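Local coordinates for protein beta-fructofuranosidase (PDB 6NOB) that probably hydrolyses terminal non-reducing beta-D-fructofuranoside residues, as in sucrose, as a glycoside hydrolase of family 32, at residues A[100-105]-A[112-117]; A[392-397]-A[401-406]. All blocks are in the same frame, centred on the assembly; numbering follows the deposited sequence.

Contact 1 of 2, residues A[100-105]-A[112-117]; sequences TDWPAQ and YNRFGR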
# COMPACT_ATOMS: atom_id res chain seq x y z
N THR A 100 15.72 -6.41 21.16
CA THR A 100 17.03 -6.63 21.76
C THR A 100 18.12 -6.93 20.74
O THR A 100 19.30 -6.71 21.04
CB THR A 100 16.96 -7.77 22.78
OG1 THR A 100 16.55 -8.98 22.13
CG2 THR A 100 15.97 -7.43 23.89
N ASP A 101 17.76 -7.43 19.56
CA ASP A 101 18.76 -7.69 18.53
C ASP A 101 19.32 -6.42 17.91
O ASP A 101 20.26 -6.50 17.12
CB ASP A 101 18.17 -8.57 17.43
CG ASP A 101 18.13 -10.04 17.81
OD1 ASP A 101 18.45 -10.36 18.97
OD2 ASP A 101 17.79 -10.87 16.94
N TRP A 102 18.78 -5.25 18.26
CA TRP A 102 19.27 -3.98 17.75
C TRP A 102 19.93 -3.17 18.86
O TRP A 102 19.44 -3.17 20.00
CB TRP A 102 18.15 -3.14 17.14
CG TRP A 102 17.64 -3.63 15.82
CD1 TRP A 102 18.27 -4.48 14.96
CD2 TRP A 102 16.39 -3.29 15.21
NE1 TRP A 102 17.48 -4.69 13.85
CE2 TRP A 102 16.33 -3.97 13.98
CE3 TRP A 102 15.32 -2.47 15.59
CZ2 TRP A 102 15.23 -3.86 13.12
CZ3 TRP A 102 14.24 -2.36 14.74
CH2 TRP A 102 14.20 -3.05 13.52
N PRO A 103 21.02 -2.47 18.57
CA PRO A 103 21.53 -1.47 19.52
C PRO A 103 20.65 -0.23 19.54
O PRO A 103 19.59 -0.21 18.91
CB PRO A 103 22.94 -1.16 18.99
CG PRO A 103 22.82 -1.41 17.52
CD PRO A 103 21.88 -2.58 17.37
N ALA A 104 21.08 0.81 20.25
CA ALA A 104 20.27 2.02 20.35
C ALA A 104 20.11 2.70 18.99
O ALA A 104 19.05 3.24 18.68
CB ALA A 104 20.89 2.99 21.36
N GLN A 105 21.16 2.67 18.17
CA GLN A 105 21.15 3.31 16.85
C GLN A 105 21.63 2.30 15.82
O GLN A 105 22.80 2.32 15.40
CB GLN A 105 22.02 4.57 16.85
CG GLN A 105 21.48 5.66 17.77
CD GLN A 105 22.46 6.80 17.97
OE1 GLN A 105 23.45 6.66 18.69
NE2 GLN A 105 22.19 7.94 17.34
N TYR A 112 17.44 -3.96 8.21
CA TYR A 112 16.75 -4.61 7.11
C TYR A 112 17.32 -5.96 6.70
O TYR A 112 16.57 -6.77 6.13
CB TYR A 112 16.74 -3.69 5.88
CG TYR A 112 15.81 -2.50 6.03
CD1 TYR A 112 14.46 -2.62 5.77
CD2 TYR A 112 16.30 -1.27 6.44
CE1 TYR A 112 13.61 -1.54 5.90
CE2 TYR A 112 15.46 -0.18 6.58
CZ TYR A 112 14.11 -0.32 6.31
OH TYR A 112 13.27 0.76 6.45
N ASN A 113 18.60 -6.23 6.95
CA ASN A 113 19.20 -7.49 6.52
C ASN A 113 18.93 -8.57 7.57
O ASN A 113 19.81 -9.01 8.31
CB ASN A 113 20.69 -7.30 6.27
CG ASN A 113 21.35 -8.55 5.71
OD1 ASN A 113 20.74 -9.29 4.94
ND2 ASN A 113 22.59 -8.79 6.11
N ARG A 114 17.67 -9.01 7.61
CA ARG A 114 17.22 -10.01 8.56
C ARG A 114 16.23 -10.95 7.89
O ARG A 114 15.43 -10.53 7.05
CB ARG A 114 16.56 -9.39 9.80
CG ARG A 114 17.40 -8.36 10.53
CD ARG A 114 16.63 -7.76 11.69
NE ARG A 114 16.11 -8.78 12.58
CZ ARG A 114 16.81 -9.34 13.56
NH1 ARG A 114 18.07 -8.97 13.77
NH2 ARG A 114 16.27 -10.27 14.33
N PHE A 115 16.28 -12.22 8.28
CA PHE A 115 15.31 -13.19 7.80
C PHE A 115 13.89 -12.73 8.12
O PHE A 115 13.61 -12.28 9.23
CB PHE A 115 15.58 -14.56 8.43
CG PHE A 115 14.61 -15.63 8.02
CD1 PHE A 115 14.50 -16.04 6.70
CD2 PHE A 115 13.80 -16.25 8.97
CE1 PHE A 115 13.61 -17.03 6.33
CE2 PHE A 115 12.91 -17.24 8.61
CZ PHE A 115 12.81 -17.63 7.29
N GLY A 116 13.01 -12.81 7.13
CA GLY A 116 11.66 -12.30 7.24
C GLY A 116 11.45 -10.94 6.60
O GLY A 116 10.30 -10.48 6.55
N ARG A 117 12.50 -10.29 6.12
CA ARG A 117 12.40 -9.01 5.45
C ARG A 117 12.76 -9.17 3.97
O ARG A 117 13.52 -10.06 3.59
CB ARG A 117 13.33 -7.97 6.08
CG ARG A 117 13.26 -7.91 7.60
CD ARG A 117 13.65 -6.53 8.12
NE ARG A 117 12.69 -5.51 7.72
CZ ARG A 117 12.49 -4.37 8.37
NH1 ARG A 117 11.59 -3.50 7.94
NH2 ARG A 117 13.19 -4.10 9.47
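Asp101 and Arg114 form a salt bridge between the two loop segments. Asp101 OD2 accepts a hydrogen bond from Arg114 NH2 at 3.1 Å. It uses its anti lone pair, on the side away from OD1, and it lies close to the guanidinium plane. The carboxylate is turned 57° against that plane. Arg114 reaches it through a bend at chi3 (54°). That bend carries the guanidinium past Trp102, whose ring is almost perpendicular to it. Arg114 CD is 3.8 Å from Trp102 NE1. The indole N-H goes to Gln110 O, and this fixes the ring against helix 108-112. Arg117 meets the other part of the indole. Arg117 NH2 lies 4.2 Å from Trp102 CZ2, edge to edge, with the planes nearly coplanar. Tyr112 CD1 sits over one face of the Arg117 guanidinium, and Glu123 forms a salt bridge with Arg117 NE. Pro124 O and Phe125 O accept from its NH1 and NH2. A type II beta turn from Arg114 to Arg117, with Gly116 at its third position, brings both arginines to the same side. The arrangement closes an irregular linker loop around one short helix, between the N-terminal beta sheets and strand 127-138.

Contact 2 of 2, residues A[392-397]-A[401-406]; sequences LMHYRD and RFQQVR
Arg401 O is held by two donors. Asp397 N donates to Arg401 O at 3.0 Å, and an ordered water donates to Arg401 O at 2.8 Å. Arg396 CA adds a CA-H...O contact to the same oxygen. The water also donates to Tyr395 O and accepts from Gln404 N, so it bridges the two backbones. Tyr395 O in turn receives Gln403 N at 2.8 Å. Asp397 binds both the backbone and the side chain of Arg401. Asp397 OD1 is met by the backbone N of Arg401 at 2.6 Å, from above the carboxylate plane. Asp397 OD2 takes Arg401 NE at 2.7 Å through its syn lone pair, close to the guanidinium plane; NH2 adds a weak bond. Asp397 CG stands between the backbone N and the carbonyl carbon (chi1 57°), which turns the carboxylate toward Arg401. Phe431 O and Asp574 O hold Arg401 NH1. The segments are the paired ends of the beta hairpin of strands 385-396 and 405-415, within one antiparallel blade of the five-bladed propeller expected for this family. Arg396 and Phe402 form a single beta bridge. Further along, His394 and Gln403 both adopt left-handed backbone angles, and a side chain takes over from the backbone. Gln403 OE1 accepts His394 N at 3.0 Å, with the donor tilted 27° from the amide plane. Gln403 is extended beyond CG and lies beside His394, pointing the same way. Gln403 CG rests 3.4 Å above the plane of the Phe402 ring, over its centre. Arg396 CG meets that ring at its edge, 3.5 Å from Phe402 CD1. Phe457 makes an edge-to-face contact with Phe402. Trp428, from the neighbouring strand 418-428, touches Leu392, Asp397, Arg401 and Gln404.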
# COMPACT_ATOMS: atom_id res chain seq x y z
N LEU A 392 -12.65 -4.79 -3.35
CA LEU A 392 -13.97 -5.30 -2.96
C LEU A 392 -13.87 -5.95 -1.58
O LEU A 392 -13.30 -7.04 -1.43
CB LEU A 392 -14.48 -6.29 -4.00
CG LEU A 392 -14.69 -5.66 -5.38
CD1 LEU A 392 -14.87 -6.74 -6.44
CD2 LEU A 392 -15.87 -4.72 -5.36
N MET A 393 -14.44 -5.29 -0.57
CA MET A 393 -14.34 -5.77 0.80
C MET A 393 -15.19 -7.01 1.02
O MET A 393 -16.30 -7.13 0.48
CB MET A 393 -14.78 -4.68 1.77
CG MET A 393 -13.70 -3.71 2.18
SD MET A 393 -13.96 -3.13 3.87
CE MET A 393 -13.38 -4.54 4.81
N HIS A 394 -14.66 -7.94 1.82
CA HIS A 394 -15.42 -9.09 2.30
C HIS A 394 -15.95 -9.94 1.15
O HIS A 394 -17.08 -10.43 1.19
CB HIS A 394 -16.55 -8.65 3.23
CG HIS A 394 -16.08 -7.99 4.49
ND1 HIS A 394 -16.93 -7.32 5.34
CD2 HIS A 394 -14.84 -7.90 5.04
CE1 HIS A 394 -16.24 -6.84 6.36
NE2 HIS A 394 -14.97 -7.18 6.20
N TYR A 395 -15.14 -10.11 0.12
CA TYR A 395 -15.52 -10.90 -1.04
C TYR A 395 -14.34 -11.75 -1.48
O TYR A 395 -13.23 -11.23 -1.66
CB TYR A 395 -15.99 -10.01 -2.20
CG TYR A 395 -16.22 -10.78 -3.48
CD1 TYR A 395 -17.37 -11.54 -3.67
CD2 TYR A 395 -15.28 -10.74 -4.51
CE1 TYR A 395 -17.58 -12.24 -4.85
CE2 TYR A 395 -15.48 -11.43 -5.69
CZ TYR A 395 -16.63 -12.19 -5.85
OH TYR A 395 -16.83 -12.88 -7.03
N ARG A 396 -14.57 -13.05 -1.63
CA ARG A 396 -13.63 -13.95 -2.27
C ARG A 396 -14.18 -14.31 -3.64
O ARG A 396 -15.38 -14.52 -3.79
CB ARG A 396 -13.42 -15.22 -1.44
CG ARG A 396 -12.82 -14.98 -0.07
CD ARG A 396 -12.64 -16.28 0.69
NE ARG A 396 -11.56 -17.09 0.14
CZ ARG A 396 -11.14 -18.24 0.66
NH1 ARG A 396 -11.70 -18.72 1.76
NH2 ARG A 396 -10.15 -18.91 0.08
N ASP A 397 -13.31 -14.35 -4.64
CA ASP A 397 -13.77 -14.72 -5.97
C ASP A 397 -13.97 -16.24 -6.05
O ASP A 397 -13.72 -16.97 -5.08
CB ASP A 397 -12.80 -14.21 -7.05
CG ASP A 397 -11.37 -14.71 -6.87
OD1 ASP A 397 -11.15 -15.72 -6.16
OD2 ASP A 397 -10.46 -14.09 -7.45
N ARG A 401 -9.70 -16.04 -3.99
CA ARG A 401 -8.86 -14.88 -3.68
C ARG A 401 -9.67 -13.82 -2.95
O ARG A 401 -10.72 -13.38 -3.42
CB ARG A 401 -8.25 -14.32 -4.97
CG ARG A 401 -7.28 -15.28 -5.66
CD ARG A 401 -6.86 -14.80 -7.04
NE ARG A 401 -7.95 -14.84 -8.02
CZ ARG A 401 -7.78 -14.95 -9.33
NH1 ARG A 401 -6.56 -15.04 -9.84
NH2 ARG A 401 -8.83 -14.97 -10.14
N PHE A 402 -9.17 -13.40 -1.79
CA PHE A 402 -9.90 -12.54 -0.86
C PHE A 402 -9.59 -11.07 -1.13
O PHE A 402 -8.42 -10.68 -1.20
CB PHE A 402 -9.53 -12.91 0.58
CG PHE A 402 -10.28 -12.15 1.63
CD1 PHE A 402 -11.66 -12.25 1.74
CD2 PHE A 402 -9.61 -11.35 2.54
CE1 PHE A 402 -12.35 -11.56 2.73
CE2 PHE A 402 -10.29 -10.66 3.53
CZ PHE A 402 -11.66 -10.77 3.62
N GLN A 403 -10.64 -10.27 -1.28
CA GLN A 403 -10.55 -8.81 -1.43
C GLN A 403 -9.57 -8.42 -2.54
O GLN A 403 -8.59 -7.71 -2.34
CB GLN A 403 -10.18 -8.16 -0.09
CG GLN A 403 -11.19 -8.46 1.02
CD GLN A 403 -11.07 -7.54 2.23
OE1 GLN A 403 -12.00 -7.46 3.05
NE2 GLN A 403 -9.94 -6.86 2.36
N GLN A 404 -9.88 -8.91 -3.74
CA GLN A 404 -9.11 -8.56 -4.92
C GLN A 404 -9.39 -7.12 -5.33
O GLN A 404 -10.45 -6.56 -5.04
CB GLN A 404 -9.45 -9.51 -6.07
CG GLN A 404 -8.88 -10.90 -5.91
CD GLN A 404 -7.42 -10.96 -6.33
OE1 GLN A 404 -6.53 -10.56 -5.58
NE2 GLN A 404 -7.17 -11.46 -7.53
N VAL A 405 -8.41 -6.52 -6.00
CA VAL A 405 -8.53 -5.16 -6.53
C VAL A 405 -8.93 -5.26 -8.00
O VAL A 405 -8.23 -5.91 -8.79
CB VAL A 405 -7.22 -4.39 -6.36
CG1 VAL A 405 -7.29 -3.06 -7.09
CG2 VAL A 405 -6.92 -4.18 -4.88
N ARG A 406 -10.04 -4.63 -8.36
CA ARG A 406 -10.60 -4.71 -9.70
C ARG A 406 -10.37 -3.41 -10.46
O ARG A 406 -10.48 -2.32 -9.88
CB ARG A 406 -12.10 -5.02 -9.65
CG ARG A 406 -12.70 -5.42 -10.98
CD ARG A 406 -13.90 -6.34 -10.81
NE ARG A 406 -14.22 -7.04 -12.05
CZ ARG A 406 -13.66 -8.19 -12.42
NH1 ARG A 406 -12.75 -8.77 -11.65
NH2 ARG A 406 -14.01 -8.75 -13.57
O HOH W 1 -11.85 -10.94 -4.15

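From the N terminus, the chain first builds two small antiparallel sheets, ending with strand 91-92. Contact 1 then closes a short loop around helix 108-112, before the chain enters strand 127-138. Several more sheets follow before contact 2 closes the tight connection between strands 385-396 and 405-415, with three residues between its segments. The two contacts are in series; they neither nest nor cross. The centres of contact 1 and contact 2 are about 34 Å apart, and the nearest atoms of contact 1 and contact 2 about 20 Å. Contact 1 belongs to the loop region that connects the N-terminal sheets with strand 127-138. Contact 2 lies buried in the family 32 N-terminal domain and joins neighbouring strands of one sheet.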